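Local coordinates for hypothetical protein PH1819 (Pyrococcus horikoshii, PDB 2EEN), which is of unknown function but belongs to the CYTH family, whose better-known members act on triphosphate compounds, and probably binds a polyphosphate-bearing ligand in its sheet-lined tunnel, at residues 10-15 and 130-135; 25-30 and 108-113; 35-40 and 99-104. All coordinates share one frame; numbering follows the deposited sequence.

Contact 1: residues 10-15 and 130-135; sequences ANDEIF and LGKFIE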
# COMPACT_ATOMS: atom_id res chain seq x y z
N ALA A 10 24.01 -10.03 -19.88
CA ALA A 10 24.59 -9.14 -20.87
C ALA A 10 26.07 -8.84 -20.62
O ALA A 10 26.70 -9.44 -19.74
CB ALA A 10 23.80 -7.83 -20.92
N ASN A 11 26.60 -7.92 -21.40
CA ASN A 11 28.00 -7.52 -21.33
C ASN A 11 28.15 -6.21 -22.09
O ASN A 11 27.18 -5.73 -22.68
CB ASN A 11 28.87 -8.59 -21.97
CG ASN A 11 28.40 -8.96 -23.37
OD1 ASN A 11 28.19 -8.09 -24.21
ND2 ASN A 11 28.22 -10.25 -23.62
N ASP A 12 29.36 -5.65 -22.10
CA ASP A 12 29.60 -4.39 -22.79
C ASP A 12 29.19 -4.46 -24.26
O ASP A 12 28.71 -3.47 -24.83
CB ASP A 12 31.09 -4.00 -22.71
CG ASP A 12 31.51 -3.63 -21.30
OD1 ASP A 12 30.77 -2.89 -20.63
OD2 ASP A 12 32.60 -4.07 -20.87
N GLU A 13 29.39 -5.62 -24.87
CA GLU A 13 29.05 -5.83 -26.28
C GLU A 13 27.56 -5.65 -26.53
O GLU A 13 27.16 -4.90 -27.42
CB GLU A 13 29.47 -7.24 -26.71
CG GLU A 13 28.95 -7.66 -28.07
CD GLU A 13 29.22 -9.13 -28.36
OE1 GLU A 13 30.39 -9.48 -28.59
OE2 GLU A 13 28.25 -9.93 -28.35
N ILE A 14 26.74 -6.33 -25.74
CA ILE A 14 25.29 -6.24 -25.90
C ILE A 14 24.82 -4.82 -25.58
O ILE A 14 23.97 -4.27 -26.28
CB ILE A 14 24.57 -7.26 -24.98
CG1 ILE A 14 24.84 -8.68 -25.50
CG2 ILE A 14 23.07 -6.98 -24.96
CD1 ILE A 14 24.30 -9.78 -24.61
N PHE A 15 25.38 -4.24 -24.52
CA PHE A 15 25.02 -2.89 -24.11
C PHE A 15 25.29 -1.89 -25.24
O PHE A 15 24.43 -1.08 -25.58
CB PHE A 15 25.82 -2.48 -22.86
CG PHE A 15 25.19 -2.93 -21.56
CD1 PHE A 15 24.32 -4.02 -21.53
CD2 PHE A 15 25.48 -2.27 -20.37
CE1 PHE A 15 23.75 -4.44 -20.33
CE2 PHE A 15 24.92 -2.68 -19.17
CZ PHE A 15 24.05 -3.77 -19.15
N LEU A 130 25.68 -8.62 -8.95
CA LEU A 130 25.36 -9.61 -9.97
C LEU A 130 26.00 -9.32 -11.32
O LEU A 130 26.54 -10.23 -11.96
CB LEU A 130 23.85 -9.73 -10.18
CG LEU A 130 22.97 -10.34 -9.09
CD1 LEU A 130 21.55 -10.39 -9.65
CD2 LEU A 130 23.44 -11.75 -8.71
N GLY A 131 25.95 -8.07 -11.76
CA GLY A 131 26.55 -7.73 -13.04
C GLY A 131 25.56 -7.19 -14.05
O GLY A 131 24.49 -6.69 -13.69
N LYS A 132 25.91 -7.31 -15.33
CA LYS A 132 25.07 -6.81 -16.41
C LYS A 132 24.00 -7.76 -16.94
O LYS A 132 24.25 -8.94 -17.17
CB LYS A 132 25.96 -6.39 -17.59
CG LYS A 132 26.91 -5.26 -17.29
CD LYS A 132 27.76 -4.94 -18.52
CE LYS A 132 28.50 -3.62 -18.36
NZ LYS A 132 29.36 -3.60 -17.14
N PHE A 133 22.81 -7.21 -17.14
CA PHE A 133 21.68 -7.95 -17.68
C PHE A 133 20.95 -7.05 -18.65
O PHE A 133 21.16 -5.84 -18.68
CB PHE A 133 20.68 -8.34 -16.59
CG PHE A 133 21.21 -9.34 -15.61
CD1 PHE A 133 22.12 -8.96 -14.64
CD2 PHE A 133 20.78 -10.66 -15.65
CE1 PHE A 133 22.61 -9.88 -13.72
CE2 PHE A 133 21.26 -11.60 -14.73
CZ PHE A 133 22.18 -11.20 -13.77
N ILE A 134 20.09 -7.66 -19.45
CA ILE A 134 19.28 -6.92 -20.39
C ILE A 134 17.87 -7.47 -20.27
O ILE A 134 17.65 -8.68 -20.24
CB ILE A 134 19.78 -7.06 -21.84
CG1 ILE A 134 18.86 -6.24 -22.77
CG2 ILE A 134 19.81 -8.53 -22.26
CD1 ILE A 134 19.40 -6.07 -24.16
N GLU A 135 16.91 -6.56 -20.14
CA GLU A 135 15.52 -6.97 -20.03
C GLU A 135 14.75 -6.34 -21.16
O GLU A 135 15.17 -5.33 -21.73
CB GLU A 135 14.93 -6.52 -18.69
CG GLU A 135 15.39 -7.37 -17.51
CD GLU A 135 14.66 -7.04 -16.21
OE1 GLU A 135 13.49 -6.60 -16.28
OE2 GLU A 135 15.24 -7.25 -15.13
O HOH W 1 31.66 -1.50 -18.27
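Ala10 N donates to Lys132 O at 2.9 Å, tying the residue just after strand 3-9 to the beginning of strand 131-139. Further out the polar contact is looser. Asp12 OD1 and Lys132 NZ form a long salt bridge at 3.8 Å, and a water bridges them, donating to the aspartate oxygen and accepting weakly from the ammonium. The lysine's stronger partner is Glu126. Asn11 N-caps helix 12-19: its OD1 accepts from Ile14 N at 2.7 Å, with an N-H...O angle of 160°, and so fixes the start of the helix beside the strand.

Beneath these bonds lies the aliphatic part of Lys132, drawn out over the Phe15 ring. Its CD sits 4.0 Å from the centroid of the Phe15 ring, over the face but shifted toward the rim, a CH-pi contact. The chain stays extended as far as CE and turns only at its last torsion (chi4 57°), which directs NZ away from Asp12 OD1, so that Lys132 CE, at 3.3 Å, comes closer to that oxygen than the ammonium does. At the edge of the same ring, near its plane, Phe15 CE1 approaches Phe133 O to 3.4 Å. Ala10 CB points at the strand and rests against Phe133 C at 3.7 Å, with the Ile134 side chain beside it. Farther into the interior, Ile14 CG2 meets Ile134 CD1 at 3.9 Å, the two side chains crossing at about a right angle, with Val162 touching both.

Lys132 therefore does two jobs: its methylenes cover an aromatic ring while its ammonium stays among carboxylates and water. The helix start is joined to the sheet by one backbone bond and mostly apolar packing, with the charge pairing toward Asp12 probably a modest addition.

Contact 2: residues 25-30 and 108-113; sequences MRKEIH and VKTREK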
# COMPACT_ATOMS: atom_id res chain seq x y z
N MET A 25 16.01 6.41 -23.97
CA MET A 25 14.93 7.11 -23.32
C MET A 25 15.49 7.82 -22.09
O MET A 25 15.56 9.05 -22.06
CB MET A 25 13.84 6.11 -22.93
CG MET A 25 13.28 5.40 -24.15
SD MET A 25 12.06 4.13 -23.76
CE MET A 25 10.68 5.15 -23.25
N ARG A 26 15.92 7.05 -21.10
CA ARG A 26 16.51 7.65 -19.91
C ARG A 26 17.19 6.60 -19.05
O ARG A 26 16.97 5.41 -19.21
CB ARG A 26 15.43 8.37 -19.09
CG ARG A 26 14.50 7.44 -18.33
CD ARG A 26 13.41 8.25 -17.63
NE ARG A 26 12.58 7.41 -16.77
CZ ARG A 26 11.44 7.81 -16.23
NH1 ARG A 26 10.98 9.03 -16.47
NH2 ARG A 26 10.75 6.98 -15.45
N LYS A 27 18.05 7.07 -18.14
CA LYS A 27 18.76 6.18 -17.23
C LYS A 27 18.16 6.35 -15.85
O LYS A 27 17.86 7.47 -15.43
CB LYS A 27 20.24 6.53 -17.20
CG LYS A 27 21.05 5.65 -16.24
CD LYS A 27 22.53 5.92 -16.37
CE LYS A 27 23.35 5.01 -15.46
NZ LYS A 27 24.80 5.30 -15.59
N GLU A 28 18.00 5.25 -15.14
CA GLU A 28 17.42 5.30 -13.81
C GLU A 28 18.27 4.51 -12.83
O GLU A 28 18.96 3.56 -13.21
CB GLU A 28 16.01 4.70 -13.81
CG GLU A 28 15.07 5.24 -14.89
CD GLU A 28 13.72 4.53 -14.92
OE1 GLU A 28 13.63 3.39 -14.40
OE2 GLU A 28 12.75 5.09 -15.47
N ILE A 29 18.26 4.94 -11.58
CA ILE A 29 18.94 4.20 -10.53
C ILE A 29 17.78 3.59 -9.76
O ILE A 29 16.79 4.27 -9.48
CB ILE A 29 19.74 5.12 -9.59
CG1 ILE A 29 21.00 5.60 -10.31
CG2 ILE A 29 20.11 4.37 -8.30
CD1 ILE A 29 21.76 6.69 -9.56
N HIS A 30 17.87 2.30 -9.46
CA HIS A 30 16.83 1.60 -8.72
C HIS A 30 17.40 1.03 -7.45
O HIS A 30 18.46 0.40 -7.44
CB HIS A 30 16.24 0.43 -9.51
CG HIS A 30 15.35 0.84 -10.65
ND1 HIS A 30 14.66 -0.09 -11.41
CD2 HIS A 30 15.03 2.05 -11.14
CE1 HIS A 30 13.95 0.55 -12.32
NE2 HIS A 30 14.16 1.85 -12.18
N VAL A 108 20.11 -3.22 -5.71
CA VAL A 108 20.45 -1.92 -6.27
C VAL A 108 20.99 -2.08 -7.68
O VAL A 108 21.81 -2.96 -7.94
CB VAL A 108 21.53 -1.22 -5.43
CG1 VAL A 108 21.86 0.14 -6.03
CG2 VAL A 108 21.05 -1.08 -4.00
N LYS A 109 20.54 -1.22 -8.59
CA LYS A 109 21.01 -1.31 -9.96
C LYS A 109 20.80 -0.00 -10.70
O LYS A 109 20.12 0.91 -10.22
CB LYS A 109 20.26 -2.41 -10.71
CG LYS A 109 18.77 -2.08 -10.91
CD LYS A 109 18.06 -3.12 -11.79
CE LYS A 109 16.61 -2.74 -12.04
NZ LYS A 109 15.78 -2.82 -10.80
N THR A 110 21.42 0.09 -11.88
CA THR A 110 21.21 1.24 -12.73
C THR A 110 20.49 0.61 -13.92
O THR A 110 20.70 -0.56 -14.23
CB THR A 110 22.52 1.92 -13.18
OG1 THR A 110 23.35 0.99 -13.89
CG2 THR A 110 23.27 2.44 -11.97
N ARG A 111 19.62 1.38 -14.55
CA ARG A 111 18.85 0.86 -15.67
C ARG A 111 18.75 1.92 -16.75
O ARG A 111 18.26 3.02 -16.51
CB ARG A 111 17.47 0.42 -15.18
CG ARG A 111 16.44 0.18 -16.29
CD ARG A 111 15.19 -0.52 -15.74
NE ARG A 111 15.45 -1.93 -15.44
CZ ARG A 111 14.58 -2.74 -14.86
NH1 ARG A 111 13.38 -2.30 -14.49
NH2 ARG A 111 14.90 -4.02 -14.65
N GLU A 112 19.25 1.58 -17.94
CA GLU A 112 19.18 2.50 -19.07
C GLU A 112 18.05 1.95 -19.92
O GLU A 112 18.11 0.81 -20.36
CB GLU A 112 20.48 2.50 -19.87
CG GLU A 112 21.62 3.28 -19.23
CD GLU A 112 22.91 3.18 -20.03
OE1 GLU A 112 22.84 3.15 -21.28
OE2 GLU A 112 24.00 3.13 -19.41
N LYS A 113 17.02 2.77 -20.15
CA LYS A 113 15.86 2.36 -20.93
C LYS A 113 15.97 2.80 -22.38
O LYS A 113 16.36 3.93 -22.66
CB LYS A 113 14.58 2.94 -20.33
CG LYS A 113 14.21 2.42 -18.95
CD LYS A 113 12.86 3.00 -18.54
CE LYS A 113 12.41 2.51 -17.18
NZ LYS A 113 11.10 3.12 -16.82
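Glu28 OE2 is gripped by three nitrogens, two from Arg26 on its own strand and one from Lys113 across the contact. Lys113 NZ reaches Glu28 OE2 at 2.9 Å, coming to the syn side but 33° out of the carboxylate plane. Arg26 approaches side-on in its guanidinium plane, with NE 2.7 Å from Glu28 OE2 on the anti lone pair, while its NH2 meets the same oxygen nearly end-on. Together the three bonds hold OE2 in place.

The other carboxylate oxygen, Glu28 OE1, takes His30 NE2 at 2.8 Å, on the anti side. At the far side of the imidazole, Lys109 NZ donates to His30 ND1 at 3.0 Å, lying near the ring plane. The lysine gets there by bending at its end (chi4 -68°), which curls the ammonium back toward the ring. With both nitrogens bonded, the imidazole is held against rotation. Arg111 NH1 comes to 3.6 Å from His30 CE1 at the ring edge, the guanidinium turned 73° to the ring; its NH2 pairs with Asp125.

Underneath runs an antiparallel ladder in which Glu28-Arg111 and His30-Lys109 are hydrogen-bonded pairs, and Met25 and Arg26 together face Lys113 in a classic beta bulge. On the other face Lys27 CG packs against Glu112 CG at 3.9 Å, beside Thr110.

Such a dense charged face suits the tunnel of a CYTH protein, where it would probably meet an anionic ligand. Strands 23-36 and 102-117 are central in the sheet: strand 48-56 continues it beyond the first, with Arg52 and Lys54 touching His30, and strand 120-127 beyond the second.

Contact 3: residues 35-40 and 99-104; sequences YQHPCR and LGFKEV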
# COMPACT_ATOMS: atom_id res chain seq x y z
N TYR A 35 10.50 -7.83 0.44
CA TYR A 35 9.98 -8.29 1.72
C TYR A 35 9.51 -9.72 1.76
O TYR A 35 9.18 -10.31 0.73
CB TYR A 35 8.81 -7.40 2.12
CG TYR A 35 9.20 -5.98 2.35
CD1 TYR A 35 9.19 -5.06 1.31
CD2 TYR A 35 9.60 -5.54 3.61
CE1 TYR A 35 9.57 -3.74 1.51
CE2 TYR A 35 9.98 -4.23 3.83
CZ TYR A 35 9.97 -3.33 2.77
OH TYR A 35 10.33 -2.03 2.98
N GLN A 36 9.47 -10.27 2.97
CA GLN A 36 8.97 -11.61 3.19
C GLN A 36 7.62 -11.40 3.85
O GLN A 36 7.43 -10.44 4.61
CB GLN A 36 9.88 -12.40 4.13
CG GLN A 36 9.32 -13.76 4.55
CD GLN A 36 9.02 -14.68 3.37
OE1 GLN A 36 8.07 -14.46 2.61
NE2 GLN A 36 9.83 -15.73 3.22
N HIS A 37 6.68 -12.27 3.54
CA HIS A 37 5.34 -12.22 4.10
C HIS A 37 5.42 -12.73 5.53
O HIS A 37 6.20 -13.62 5.85
CB HIS A 37 4.43 -13.11 3.26
CG HIS A 37 2.98 -12.93 3.55
ND1 HIS A 37 2.36 -13.47 4.66
CD2 HIS A 37 2.01 -12.29 2.85
CE1 HIS A 37 1.07 -13.17 4.63
NE2 HIS A 37 0.83 -12.45 3.54
N PRO A 38 4.61 -12.15 6.43
CA PRO A 38 4.64 -12.59 7.83
C PRO A 38 4.08 -13.99 8.08
O PRO A 38 4.47 -14.64 9.05
CB PRO A 38 3.81 -11.52 8.53
CG PRO A 38 2.81 -11.12 7.48
CD PRO A 38 3.70 -11.01 6.24
N CYS A 39 3.20 -14.45 7.20
CA CYS A 39 2.54 -15.74 7.38
C CYS A 39 2.90 -16.85 6.41
O CYS A 39 2.73 -18.02 6.72
CB CYS A 39 1.02 -15.52 7.33
SG CYS A 39 0.43 -13.98 8.09
N ARG A 40 3.35 -16.48 5.22
CA ARG A 40 3.70 -17.49 4.23
C ARG A 40 5.05 -17.20 3.62
O ARG A 40 5.54 -16.07 3.66
CB ARG A 40 2.62 -17.58 3.15
CG ARG A 40 2.35 -16.30 2.39
CD ARG A 40 1.28 -16.54 1.33
NE ARG A 40 1.14 -15.41 0.41
CZ ARG A 40 0.21 -14.46 0.51
NH1 ARG A 40 -0.69 -14.49 1.49
NH2 ARG A 40 0.19 -13.47 -0.37
N LEU A 99 3.26 -4.52 10.09
CA LEU A 99 2.41 -5.62 9.64
C LEU A 99 3.15 -6.95 9.60
O LEU A 99 2.56 -7.99 9.32
CB LEU A 99 1.80 -5.29 8.28
CG LEU A 99 0.79 -4.14 8.32
CD1 LEU A 99 0.30 -3.83 6.92
CD2 LEU A 99 -0.38 -4.50 9.22
N GLY A 100 4.45 -6.93 9.86
CA GLY A 100 5.20 -8.17 9.88
C GLY A 100 5.97 -8.52 8.63
O GLY A 100 6.51 -9.63 8.52
N PHE A 101 6.01 -7.60 7.67
CA PHE A 101 6.76 -7.83 6.44
C PHE A 101 8.17 -7.40 6.73
O PHE A 101 8.43 -6.24 7.04
CB PHE A 101 6.19 -7.01 5.29
CG PHE A 101 4.85 -7.46 4.84
CD1 PHE A 101 3.70 -7.10 5.54
CD2 PHE A 101 4.72 -8.33 3.76
CE1 PHE A 101 2.45 -7.58 5.17
CE2 PHE A 101 3.48 -8.82 3.38
CZ PHE A 101 2.34 -8.45 4.09
N LYS A 102 9.08 -8.36 6.64
CA LYS A 102 10.48 -8.10 6.93
C LYS A 102 11.33 -8.07 5.68
O LYS A 102 11.15 -8.87 4.77
CB LYS A 102 10.99 -9.17 7.90
CG LYS A 102 10.22 -9.21 9.21
CD LYS A 102 10.37 -7.89 9.97
CE LYS A 102 9.49 -7.84 11.20
NZ LYS A 102 8.39 -6.85 10.96
N GLU A 103 12.27 -7.13 5.66
CA GLU A 103 13.17 -6.99 4.53
C GLU A 103 13.96 -8.28 4.36
O GLU A 103 14.50 -8.83 5.33
CB GLU A 103 14.14 -5.83 4.75
CG GLU A 103 15.09 -5.60 3.60
CD GLU A 103 16.24 -4.68 3.96
OE1 GLU A 103 15.99 -3.63 4.59
OE2 GLU A 103 17.40 -4.99 3.60
N VAL A 104 14.01 -8.77 3.13
CA VAL A 104 14.74 -9.98 2.81
C VAL A 104 16.08 -9.55 2.24
O VAL A 104 17.13 -10.04 2.64
CB VAL A 104 14.00 -10.82 1.76
CG1 VAL A 104 14.85 -12.02 1.36
CG2 VAL A 104 12.67 -11.28 2.32
O HOH W 2 8.28 -11.39 7.48
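Pro38 lays its ring on Phe101: Pro38 CD stands 3.5 Å from the centroid of the Phe101 ring, only 9° off the normal, a nearly centred CH-pi contact. Phe101 turns its edge to the face of His37, the planes 71° apart, giving a T-shaped pair. The imidazole is placed by a first torsion of -168°, which carries CG opposite the backbone nitrogen and lays the side chain alongside the phenyl group, both pointing the same way. Its ND1 accepts from Cys39 N at 2.8 Å, near the ring plane, which fixes the ring's rotation. An alanine in place of Phe101 is likely to open a gap under Pro38 and leave the His37 face without its edge-on aromatic partner.

Tyr35 CB lies at the edge of the Phe101 ring, and Tyr35 CD2 packs 4.1 Å from Phe101 CB. Gln36 bends at its second torsion, folding the amide back so that OE1 takes the backbone N of His37 on a lone pair. Across the strands Val104 CG2 presses on Gln36 CB at 3.5 Å.

The backbones run antiparallel, with Gln36 N donating to Lys102 O at 2.8 Å and a weak return bond. Gly100 closes helix 89-98 in a Schellman motif; a side chain on it would collide with Pro38.

Helix 89-98 covers Tyr35 and Phe101 through Leu96, and strand 48-56 meets them through Ile51 and Leu49. Beyond the ends of strands 23-36 and 102-117 comes the second subunit: His37 NE2 bonds to its Leu99 O, and Cys39 forms a disulfide with its Cys39.

All three contacts reach one antiparallel sheet. Contacts 2 and 3 lie along the same pair of strands, 23-36 and 102-117, with centres about 27 Å apart: the first holds the charged middle, the second the end that enters the dimer interface. Contact 1 has its centre about 13 Å from that of contact 2, and they meet directly through a weak ion pair, Glu135 OE2 to Arg111 NH2 at 3.3 Å. This extends the charged lining consistent with a CYTH ligand tunnel. Contacts 1 and 3 lie on opposite sides of the chain's centre, about 31 Å apart between centres, with nearest atoms about 13 Å apart and no touch between them.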